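Local coordinates for protein decaprenyl diphosphate synthase (Rhodobacter capsulatus, PDB 3MZV) that probably elongates farnesyl diphosphate with isopentenyl diphosphate units into a long all-trans polyprenyl diphosphate, precursor of quinone side chains, using magnesium, at residues B[10-18]-B[317-327]; B[21-32]-B[75-84]. One frame throughout, in Å; residues are numbered along the deposited sequence.

Contact 1. Residues B[10-18]-B[317-327]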
loop_
_atom_site.group_PDB
_atom_site.type_symbol
_atom_site.label_atom_id
_atom_site.label_comp_id
_atom_site.label_asym_id
_atom_site.label_seq_id
_atom_site.Cartn_x
_atom_site.Cartn_y
_atom_site.Cartn_z
ATOM N N PRO B 10 25.365 15.871 -14.484
ATOM C CA PRO B 10 25.569 14.469 -14.080
ATOM C C PRO B 10 24.332 13.597 -14.238
ATOM O O PRO B 10 24.418 12.489 -14.796
ATOM C CB PRO B 10 25.982 14.590 -12.596
ATOM C CG PRO B 10 26.696 15.934 -12.554
ATOM C CD PRO B 10 25.837 16.809 -13.450
ATOM N N HIS B 11 23.198 14.096 -13.749
ATOM C CA HIS B 11 21.921 13.457 -13.980
ATOM C C HIS B 11 21.682 13.127 -15.480
ATOM O O HIS B 11 21.242 12.034 -15.818
ATOM C CB HIS B 11 20.775 14.328 -13.457
ATOM C CG HIS B 11 19.429 13.700 -13.642
ATOM N ND1 HIS B 11 18.786 13.664 -14.863
ATOM C CD2 HIS B 11 18.623 13.039 -12.775
ATOM C CE1 HIS B 11 17.634 13.025 -14.736
ATOM N NE2 HIS B 11 17.509 12.647 -13.476
ATOM N N ASP B 12 21.976 14.083 -16.359
ATOM C CA ASP B 12 21.777 13.925 -17.819
ATOM C C ASP B 12 22.781 12.991 -18.560
ATOM O O ASP B 12 22.376 12.299 -19.493
ATOM C CB ASP B 12 21.734 15.316 -18.482
ATOM C CG ASP B 12 20.695 16.229 -17.824
ATOM O OD1 ASP B 12 19.512 15.809 -17.732
ATOM O OD2 ASP B 12 21.067 17.326 -17.348
ATOM N N ARG B 13 24.061 12.976 -18.155
ATOM C CA ARG B 13 25.060 12.023 -18.715
ATOM C C ARG B 13 24.693 10.576 -18.375
ATOM O O ARG B 13 24.736 9.665 -19.215
ATOM C CB ARG B 13 26.464 12.302 -18.168
ATOM C CG ARG B 13 27.512 12.720 -19.197
ATOM C CD ARG B 13 28.648 11.676 -19.380
ATOM N NE ARG B 13 29.702 11.797 -18.355
ATOM C CZ ARG B 13 30.668 10.898 -18.125
ATOM N NH1 ARG B 13 30.740 9.780 -18.839
ATOM N NH2 ARG B 13 31.564 11.114 -17.161
ATOM N N LEU B 14 24.348 10.391 -17.111
ATOM C CA LEU B 14 23.922 9.118 -16.632
ATOM C C LEU B 14 22.656 8.779 -17.377
ATOM O O LEU B 14 22.497 7.663 -17.835
ATOM C CB LEU B 14 23.690 9.206 -15.112
ATOM C CG LEU B 14 23.351 7.965 -14.303
ATOM C CD1 LEU B 14 24.228 6.757 -14.584
ATOM C CD2 LEU B 14 23.415 8.372 -12.820
ATOM N N ALA B 15 21.753 9.751 -17.506
ATOM C CA ALA B 15 20.463 9.523 -18.208
ATOM C C ALA B 15 20.662 9.120 -19.647
ATOM O O ALA B 15 19.981 8.225 -20.130
ATOM C CB ALA B 15 19.558 10.768 -18.145
ATOM N N GLN B 16 21.639 9.719 -20.316
ATOM C CA GLN B 16 21.890 9.405 -21.720
ATOM C C GLN B 16 22.542 8.009 -21.883
ATOM O O GLN B 16 22.265 7.307 -22.860
ATOM C CB GLN B 16 22.700 10.540 -22.408
ATOM C CG GLN B 16 21.850 11.849 -22.608
ATOM C CD GLN B 16 22.663 13.175 -22.700
ATOM O OE1 GLN B 16 23.858 13.180 -23.028
ATOM N NE2 GLN B 16 21.986 14.313 -22.445
ATOM N N ALA B 17 23.379 7.611 -20.913
ATOM C CA ALA B 17 24.007 6.294 -20.921
ATOM C C ALA B 17 22.974 5.216 -20.642
ATOM O O ALA B 17 23.095 4.096 -21.114
ATOM C CB ALA B 17 25.127 6.217 -19.883
ATOM N N LEU B 18 21.957 5.546 -19.863
ATOM C CA LEU B 18 20.904 4.569 -19.547
ATOM C C LEU B 18 19.633 4.744 -20.396
ATOM O O LEU B 18 18.603 4.129 -20.109
ATOM C CB LEU B 18 20.556 4.692 -18.069
ATOM C CG LEU B 18 21.712 4.394 -17.101
ATOM C CD1 LEU B 18 21.265 4.710 -15.716
ATOM C CD2 LEU B 18 22.093 2.906 -17.267
ATOM N N LEU B 317 30.193 3.658 -15.560
ATOM C CA LEU B 317 29.080 3.905 -14.661
ATOM C C LEU B 317 29.543 4.155 -13.243
ATOM O O LEU B 317 28.903 4.911 -12.533
ATOM C CB LEU B 317 28.079 2.758 -14.686
ATOM C CG LEU B 317 27.204 2.632 -15.944
ATOM C CD1 LEU B 317 26.469 1.311 -15.898
ATOM C CD2 LEU B 317 26.223 3.829 -16.098
ATOM N N ARG B 318 30.656 3.558 -12.829
ATOM C CA ARG B 318 31.184 3.867 -11.514
ATOM C C ARG B 318 31.533 5.360 -11.420
ATOM O O ARG B 318 31.148 6.012 -10.461
ATOM C CB ARG B 318 32.395 3.025 -11.154
ATOM C CG ARG B 318 32.684 3.040 -9.685
ATOM C CD ARG B 318 33.903 2.286 -9.328
ATOM N NE ARG B 318 35.083 3.090 -9.619
ATOM C CZ ARG B 318 36.348 2.676 -9.483
ATOM N NH1 ARG B 318 36.640 1.451 -9.059
ATOM N NH2 ARG B 318 37.345 3.514 -9.762
ATOM N N GLN B 319 32.217 5.892 -12.422
ATOM C CA GLN B 319 32.571 7.304 -12.408
ATOM C C GLN B 319 31.311 8.178 -12.454
ATOM O O GLN B 319 31.245 9.173 -11.776
ATOM C CB GLN B 319 33.555 7.648 -13.530
ATOM C CG GLN B 319 34.253 8.992 -13.361
ATOM C CD GLN B 319 33.487 10.129 -14.026
ATOM O OE1 GLN B 319 32.733 9.902 -14.971
ATOM N NE2 GLN B 319 33.683 11.356 -13.540
ATOM N N MET B 320 30.297 7.785 -13.216
ATOM C CA MET B 320 29.086 8.571 -13.274
ATOM C C MET B 320 28.359 8.593 -11.903
ATOM O O MET B 320 27.798 9.619 -11.526
ATOM C CB MET B 320 28.150 8.086 -14.396
ATOM C CG MET B 320 28.552 8.559 -15.815
ATOM S SD MET B 320 27.458 7.921 -17.161
ATOM C CE MET B 320 28.517 6.570 -17.671
ATOM N N LEU B 321 28.393 7.486 -11.160
ATOM C CA LEU B 321 27.829 7.446 -9.815
ATOM C C LEU B 321 28.622 8.296 -8.843
ATOM O O LEU B 321 28.051 8.870 -7.920
ATOM C CB LEU B 321 27.728 5.998 -9.280
ATOM C CG LEU B 321 26.684 5.120 -9.986
ATOM C CD1 LEU B 321 26.748 3.677 -9.416
ATOM C CD2 LEU B 321 25.274 5.669 -9.884
ATOM N N ASP B 322 29.924 8.345 -9.047
ATOM C CA ASP B 322 30.795 9.250 -8.305
ATOM C C ASP B 322 30.362 10.717 -8.553
ATOM O O ASP B 322 30.127 11.488 -7.575
ATOM C CB ASP B 322 32.253 8.997 -8.693
ATOM C CG ASP B 322 33.261 9.545 -7.681
ATOM O OD1 ASP B 322 33.354 10.769 -7.545
ATOM O OD2 ASP B 322 34.007 8.750 -7.068
ATOM N N ASP B 323 30.203 11.094 -9.821
ATOM C CA ASP B 323 29.762 12.456 -10.146
ATOM C C ASP B 323 28.355 12.685 -9.590
ATOM O O ASP B 323 27.998 13.794 -9.197
ATOM C CB ASP B 323 29.711 12.723 -11.654
ATOM C CG ASP B 323 31.068 12.791 -12.307
ATOM O OD1 ASP B 323 32.063 13.088 -11.646
ATOM O OD2 ASP B 323 31.125 12.558 -13.532
ATOM N N LEU B 324 27.533 11.652 -9.575
ATOM C CA LEU B 324 26.178 11.837 -9.076
ATOM C C LEU B 324 26.200 12.223 -7.571
ATOM O O LEU B 324 25.347 12.996 -7.110
ATOM C CB LEU B 324 25.342 10.611 -9.316
ATOM C CG LEU B 324 23.872 10.659 -8.916
ATOM C CD1 LEU B 324 23.071 11.702 -9.718
ATOM C CD2 LEU B 324 23.281 9.237 -9.064
ATOM N N ALA B 325 27.169 11.715 -6.820
ATOM C CA ALA B 325 27.274 12.094 -5.418
ATOM C C ALA B 325 27.594 13.564 -5.276
ATOM O O ALA B 325 27.000 14.222 -4.416
ATOM C CB ALA B 325 28.312 11.249 -4.689
ATOM N N ASP B 326 28.489 14.082 -6.133
ATOM C CA ASP B 326 28.754 15.525 -6.183
ATOM C C ASP B 326 27.458 16.279 -6.515
ATOM O O ASP B 326 27.077 17.222 -5.825
ATOM C CB ASP B 326 29.849 15.864 -7.217
ATOM C CG ASP B 326 31.256 15.533 -6.712
ATOM O OD1 ASP B 326 31.490 15.516 -5.478
ATOM O OD2 ASP B 326 32.159 15.316 -7.537
ATOM N N TYR B 327 26.784 15.833 -7.563
ATOM C CA TYR B 327 25.525 16.420 -8.028
ATOM C C TYR B 327 24.472 16.552 -6.929
ATOM O O TYR B 327 23.917 17.614 -6.805
ATOM C CB TYR B 327 24.936 15.596 -9.169
ATOM C CG TYR B 327 23.526 15.981 -9.586
ATOM C CD1 TYR B 327 23.285 17.121 -10.354
ATOM C CD2 TYR B 327 22.446 15.204 -9.201
ATOM C CE1 TYR B 327 21.977 17.458 -10.746
ATOM C CE2 TYR B 327 21.145 15.540 -9.566
ATOM C CZ TYR B 327 20.928 16.663 -10.340
ATOM O OH TYR B 327 19.639 16.976 -10.677
HETATM O O HOH W 1 26.765 11.359 -13.426
HETATM O O HOH W 2 32.070 7.817 -16.942
#
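Pro-10 and Leu-14 face Leu-324 and Met-320 where the short helix 11-17 runs roughly antiparallel to helix 317-327, the segment axes 9.7 Å apart at their closest and 149° between their directions. This is helix-on-helix packing within the all-helical isoprenoid synthase fold, pairing the start of the modelled chain with a helix near its end. Met-320 is the bridge between apolar and polar halves. Its chain runs straight to SD and then bends at chi3 (-99°), which sets the methyl CE beside CB of Ala-17, while SD lies 3.8 Å from Leu-14 CA. Its CG sits over the centre of the Arg-13 guanidinium, 3.9 Å above that plane. An alanine here lacks CG, SD and CE, so the guanidinium face would probably lose its cover and the group be freer to turn, and Ala-17 CB would lose its neighbour. At the guanidinium edge, NH2 of Arg-13 gives a weak, bent hydrogen bond of 2.8 Å to OE1 of Gln-319, a doubtful grip since the glutamine has a second conformer; Asp-323 adds a long salt bridge. Deeper, Leu-14 forks between the helix turns: CD1 meets CD2 of Leu-317 and CB of Met-320, and CD2 lies 3.9 Å from Leu-324 CD2, the two side chains crossing at about a right angle. Leu-56 of helix 56-67 and Leu-212 of helix 199-224 also touch Leu-324. Near the N terminus, the ring of Pro-10 rests on CB of Tyr-327, and His-11 sets its CB over the tyrosine ring face, a CH-pi contact 4.3 Å from the centroid and 26° off the normal. A water ties the backbones together, donating to Pro-10 O at 2.9 Å and to Met-320 O at 2.8 Å.

Contact 2. Residues B[21-32]-B[75-84]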
loop_
_atom_site.group_PDB
_atom_site.type_symbol
_atom_site.label_atom_id
_atom_site.label_comp_id
_atom_site.label_asym_id
_atom_site.label_seq_id
_atom_site.Cartn_x
_atom_site.Cartn_y
_atom_site.Cartn_z
ATOM N N ASP B 21 17.641 1.652 -21.583
ATOM C CA ASP B 21 17.028 0.925 -20.478
ATOM C C ASP B 21 15.868 1.724 -19.878
ATOM O O ASP B 21 14.867 1.153 -19.462
ATOM C CB ASP B 21 18.108 0.661 -19.395
ATOM C CG ASP B 21 19.023 -0.545 -19.747
ATOM O OD1 ASP B 21 18.718 -1.317 -20.672
ATOM O OD2 ASP B 21 20.047 -0.731 -19.084
ATOM N N MET B 22 16.029 3.039 -19.809
ATOM C CA MET B 22 15.027 3.895 -19.148
ATOM C C MET B 22 13.776 3.943 -20.042
ATOM O O MET B 22 12.661 4.067 -19.529
ATOM C CB MET B 22 15.562 5.305 -18.865
ATOM C CG MET B 22 16.253 5.482 -17.473
ATOM S SD MET B 22 15.254 5.048 -16.004
ATOM C CE MET B 22 13.661 5.701 -16.470
ATOM N N ALA B 23 13.975 3.817 -21.363
ATOM C CA ALA B 23 12.864 3.680 -22.310
ATOM C C ALA B 23 12.092 2.395 -22.002
ATOM O O ALA B 23 10.841 2.392 -21.966
ATOM C CB ALA B 23 13.368 3.664 -23.736
ATOM N N ALA B 24 12.822 1.301 -21.778
ATOM C CA ALA B 24 12.184 0.047 -21.455
ATOM C C ALA B 24 11.482 0.138 -20.085
ATOM O O ALA B 24 10.436 -0.467 -19.876
ATOM C CB ALA B 24 13.226 -1.102 -21.501
ATOM N N VAL B 25 12.040 0.897 -19.151
ATOM C CA VAL B 25 11.394 1.117 -17.854
ATOM C C VAL B 25 10.059 1.862 -18.048
ATOM O O VAL B 25 9.001 1.372 -17.629
ATOM C CB VAL B 25 12.345 1.851 -16.871
ATOM C CG1 VAL B 25 11.623 2.354 -15.648
ATOM C CG2 VAL B 25 13.478 0.875 -16.464
ATOM N N ASN B 26 10.142 3.014 -18.710
ATOM C CA ASN B 26 8.983 3.835 -19.076
ATOM C C ASN B 26 7.867 2.940 -19.684
ATOM O O ASN B 26 6.699 2.996 -19.245
ATOM C CB ASN B 26 9.421 4.992 -20.037
ATOM C CG ASN B 26 10.227 6.086 -19.347
ATOM O OD1 ASN B 26 10.167 6.237 -18.148
ATOM N ND2 ASN B 26 10.958 6.896 -20.132
ATOM N N ALA B 27 8.234 2.061 -20.621
ATOM C CA ALA B 27 7.294 1.143 -21.259
ATOM C C ALA B 27 6.556 0.146 -20.325
ATOM O O ALA B 27 5.338 -0.092 -20.458
ATOM C CB ALA B 27 7.998 0.391 -22.374
ATOM N N LEU B 28 7.303 -0.465 -19.421
ATOM C CA LEU B 28 6.762 -1.421 -18.491
ATOM C C LEU B 28 5.831 -0.739 -17.499
ATOM O O LEU B 28 4.808 -1.325 -17.112
ATOM C CB LEU B 28 7.936 -2.105 -17.755
ATOM C CG LEU B 28 7.766 -3.485 -17.146
ATOM C CD1 LEU B 28 7.096 -4.544 -18.048
ATOM C CD2 LEU B 28 9.211 -3.906 -16.706
ATOM N N ILE B 29 6.184 0.478 -17.092
ATOM C CA ILE B 29 5.373 1.325 -16.204
ATOM C C ILE B 29 3.994 1.621 -16.824
ATOM O O ILE B 29 2.941 1.440 -16.190
ATOM C CB ILE B 29 6.125 2.643 -15.860
ATOM C CG1 ILE B 29 7.262 2.362 -14.861
ATOM C CG2 ILE B 29 5.161 3.722 -15.230
ATOM C CD1 ILE B 29 7.933 3.605 -14.299
ATOM N N ARG B 30 4.015 2.064 -18.072
ATOM C CA ARG B 30 2.793 2.389 -18.774
ATOM C C ARG B 30 1.949 1.106 -18.900
ATOM O O ARG B 30 0.732 1.116 -18.666
ATOM C CB ARG B 30 3.121 3.029 -20.141
ATOM N N GLU B 31 2.608 -0.016 -19.175
ATOM C CA GLU B 31 1.910 -1.283 -19.316
ATOM C C GLU B 31 1.275 -1.746 -17.986
ATOM O O GLU B 31 0.098 -2.134 -17.968
ATOM C CB GLU B 31 2.857 -2.322 -19.937
ATOM C CG GLU B 31 2.489 -3.774 -19.848
ATOM C CD GLU B 31 3.710 -4.671 -20.121
ATOM O OE1 GLU B 31 4.537 -4.277 -21.000
ATOM O OE2 GLU B 31 3.865 -5.743 -19.460
ATOM N N ARG B 32 2.010 -1.667 -16.882
ATOM C CA ARG B 32 1.506 -2.223 -15.630
ATOM C C ARG B 32 0.615 -1.271 -14.800
ATOM O O ARG B 32 -0.079 -1.742 -13.882
ATOM C CB ARG B 32 2.673 -2.751 -14.763
ATOM C CG ARG B 32 3.482 -3.872 -15.404
ATOM C CD ARG B 32 2.627 -5.038 -15.850
ATOM N NE ARG B 32 3.442 -6.033 -16.547
ATOM C CZ ARG B 32 3.845 -7.181 -16.020
ATOM N NH1 ARG B 32 3.502 -7.520 -14.763
ATOM N NH2 ARG B 32 4.582 -8.006 -16.765
ATOM N N HIS B 75 16.681 -6.168 -14.828
ATOM C CA HIS B 75 17.009 -4.906 -14.166
ATOM C C HIS B 75 15.937 -3.832 -14.541
ATOM O O HIS B 75 15.670 -2.915 -13.775
ATOM C CB HIS B 75 18.427 -4.444 -14.500
ATOM C CG HIS B 75 18.635 -4.155 -15.934
ATOM N ND1 HIS B 75 18.235 -5.019 -16.930
ATOM C CD2 HIS B 75 19.223 -3.101 -16.558
ATOM C CE1 HIS B 75 18.530 -4.494 -18.107
ATOM N NE2 HIS B 75 19.135 -3.333 -17.911
ATOM N N VAL B 76 15.357 -3.965 -15.717
ATOM C CA VAL B 76 14.227 -3.106 -16.131
ATOM C C VAL B 76 12.993 -3.267 -15.225
ATOM O O VAL B 76 12.466 -2.284 -14.643
ATOM C CB VAL B 76 13.896 -3.311 -17.624
ATOM C CG1 VAL B 76 12.686 -2.436 -17.990
ATOM C CG2 VAL B 76 15.140 -2.876 -18.488
ATOM N N HIS B 77 12.620 -4.513 -14.997
ATOM C CA HIS B 77 11.527 -4.844 -14.082
ATOM C C HIS B 77 11.793 -4.267 -12.692
ATOM O O HIS B 77 10.911 -3.672 -12.074
ATOM C CB HIS B 77 11.314 -6.349 -13.957
ATOM C CG HIS B 77 11.026 -7.043 -15.251
ATOM N ND1 HIS B 77 11.906 -7.034 -16.313
ATOM C CD2 HIS B 77 9.962 -7.789 -15.646
ATOM C CE1 HIS B 77 11.386 -7.730 -17.313
ATOM N NE2 HIS B 77 10.196 -8.175 -16.941
ATOM N N LEU B 78 13.015 -4.424 -12.189
ATOM C CA LEU B 78 13.336 -3.941 -10.859
ATOM C C LEU B 78 13.291 -2.413 -10.767
ATOM O O LEU B 78 12.766 -1.859 -9.779
ATOM C CB LEU B 78 14.739 -4.442 -10.446
ATOM C CG LEU B 78 14.808 -5.980 -10.257
ATOM C CD1 LEU B 78 16.214 -6.487 -9.891
ATOM C CD2 LEU B 78 13.854 -6.377 -9.185
ATOM N N ALA B 79 13.857 -1.755 -11.769
ATOM C CA ALA B 79 13.821 -0.269 -11.855
ATOM C C ALA B 79 12.366 0.260 -11.915
ATOM O O ALA B 79 12.039 1.231 -11.202
ATOM C CB ALA B 79 14.635 0.247 -12.994
ATOM N N ALA B 80 11.507 -0.399 -12.704
ATOM C CA ALA B 80 10.092 -0.036 -12.749
ATOM C C ALA B 80 9.409 -0.212 -11.354
ATOM O O ALA B 80 8.660 0.634 -10.890
ATOM C CB ALA B 80 9.382 -0.815 -13.788
ATOM N N THR B 81 9.735 -1.302 -10.672
ATOM C CA THR B 81 9.180 -1.557 -9.363
ATOM C C THR B 81 9.605 -0.506 -8.345
ATOM O O THR B 81 8.778 0.021 -7.595
ATOM C CB THR B 81 9.555 -3.017 -8.834
ATOM O OG1 THR B 81 9.074 -4.017 -9.741
ATOM C CG2 THR B 81 8.990 -3.232 -7.444
ATOM N N VAL B 82 10.876 -0.153 -8.350
ATOM C CA VAL B 82 11.392 0.930 -7.506
ATOM C C VAL B 82 10.629 2.249 -7.782
ATOM O O VAL B 82 10.224 2.944 -6.872
ATOM C CB VAL B 82 12.898 1.100 -7.756
ATOM C CG1 VAL B 82 13.407 2.420 -7.197
ATOM C CG2 VAL B 82 13.650 -0.062 -7.114
ATOM N N GLU B 83 10.374 2.550 -9.031
ATOM C CA GLU B 83 9.650 3.744 -9.339
ATOM C C GLU B 83 8.187 3.670 -8.934
ATOM O O GLU B 83 7.643 4.669 -8.448
ATOM C CB GLU B 83 9.735 4.047 -10.814
ATOM C CG GLU B 83 9.218 5.447 -11.113
ATOM C CD GLU B 83 10.186 6.555 -10.788
ATOM O OE1 GLU B 83 10.870 6.537 -9.728
ATOM O OE2 GLU B 83 10.243 7.502 -11.616
ATOM N N PHE B 84 7.545 2.512 -9.167
ATOM C CA PHE B 84 6.166 2.301 -8.683
ATOM C C PHE B 84 6.075 2.512 -7.163
ATOM O O PHE B 84 5.145 3.159 -6.663
ATOM C CB PHE B 84 5.658 0.901 -9.036
ATOM C CG PHE B 84 5.109 0.764 -10.450
ATOM C CD1 PHE B 84 4.168 1.635 -10.939
ATOM C CD2 PHE B 84 5.479 -0.316 -11.230
ATOM C CE1 PHE B 84 3.618 1.455 -12.215
ATOM C CE2 PHE B 84 4.924 -0.530 -12.470
ATOM C CZ PHE B 84 3.992 0.378 -12.972
#
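His-75 begins the contact by turning its ring edge to Asp-21, as helix 75-84 crosses helix 21-32 at 60° with the segment axes 8.7 Å apart. CG of the histidine stands between its own backbone N and carbonyl carbon (chi1 63°), a crowded position that swings NE2 toward the carboxylate. NE2 gives a weak hydrogen bond of 3.0 Å to Asp-21 OD2, the carboxylate and ring planes 80° apart, and the same oxygen takes part in a salt bridge with Arg-66. Val-76 is a knob in the hole formed by Asp-21, Ala-24, Val-25 and Leu-28; its CG1 comes within 3.5 Å of Ala-24 C. His-77 offers one ring face to Leu-28, whose CD2 lies 4.0 Å from the centroid in a CH-pi contact. Ala-79 CB touches Val-25 CG2 at 3.7 Å, and Ala-80 CB meets Ile-29 CG1 at 4.0 Å. In the aliphatic part of the next acidic residue, Glu-83 CG lies 3.9 Å from Ile-29 CD1, while the carboxylate turns to a salt bridge with Arg-55. Phe-84 closes the row: its CZ reaches Ile-29 O at 3.5 Å edge-on, Arg-32 CB lies beside the ring, and the guanidinium of that arginine leads off to Glu-31 and Asp-134. The arrangement is a crossed helix pair with one knob-into-hole contact, at Val-76, in the all-alpha isoprenoid synthase fold, an outer N-terminal helix lying across the helix whose C-terminal end leads into the first aspartate-rich DDxxD motif, which in this family binds magnesium and diphosphate.

How the contacts relate
Starting at the N terminus, the chain enters contact 1 through helix 11-17, turns near Leu-18 and goes straight into helix 19-32, the first partner of contact 2. Contact 2 closes the shorter loop: after two more helices the chain returns as helix 74-96. Contact 1 closes only near the C terminus, when helix 316-328 comes back to the start, so the shorter loop lies wholly within the longer one and the two do not cross. Their centres are 19 Å apart. Two consecutive N-terminal helices are thus fastened to different parts of the fold, and helix 56-67 touches both contacts, meeting His-11 and Leu-324 in one and His-75 and Glu-83 in the other.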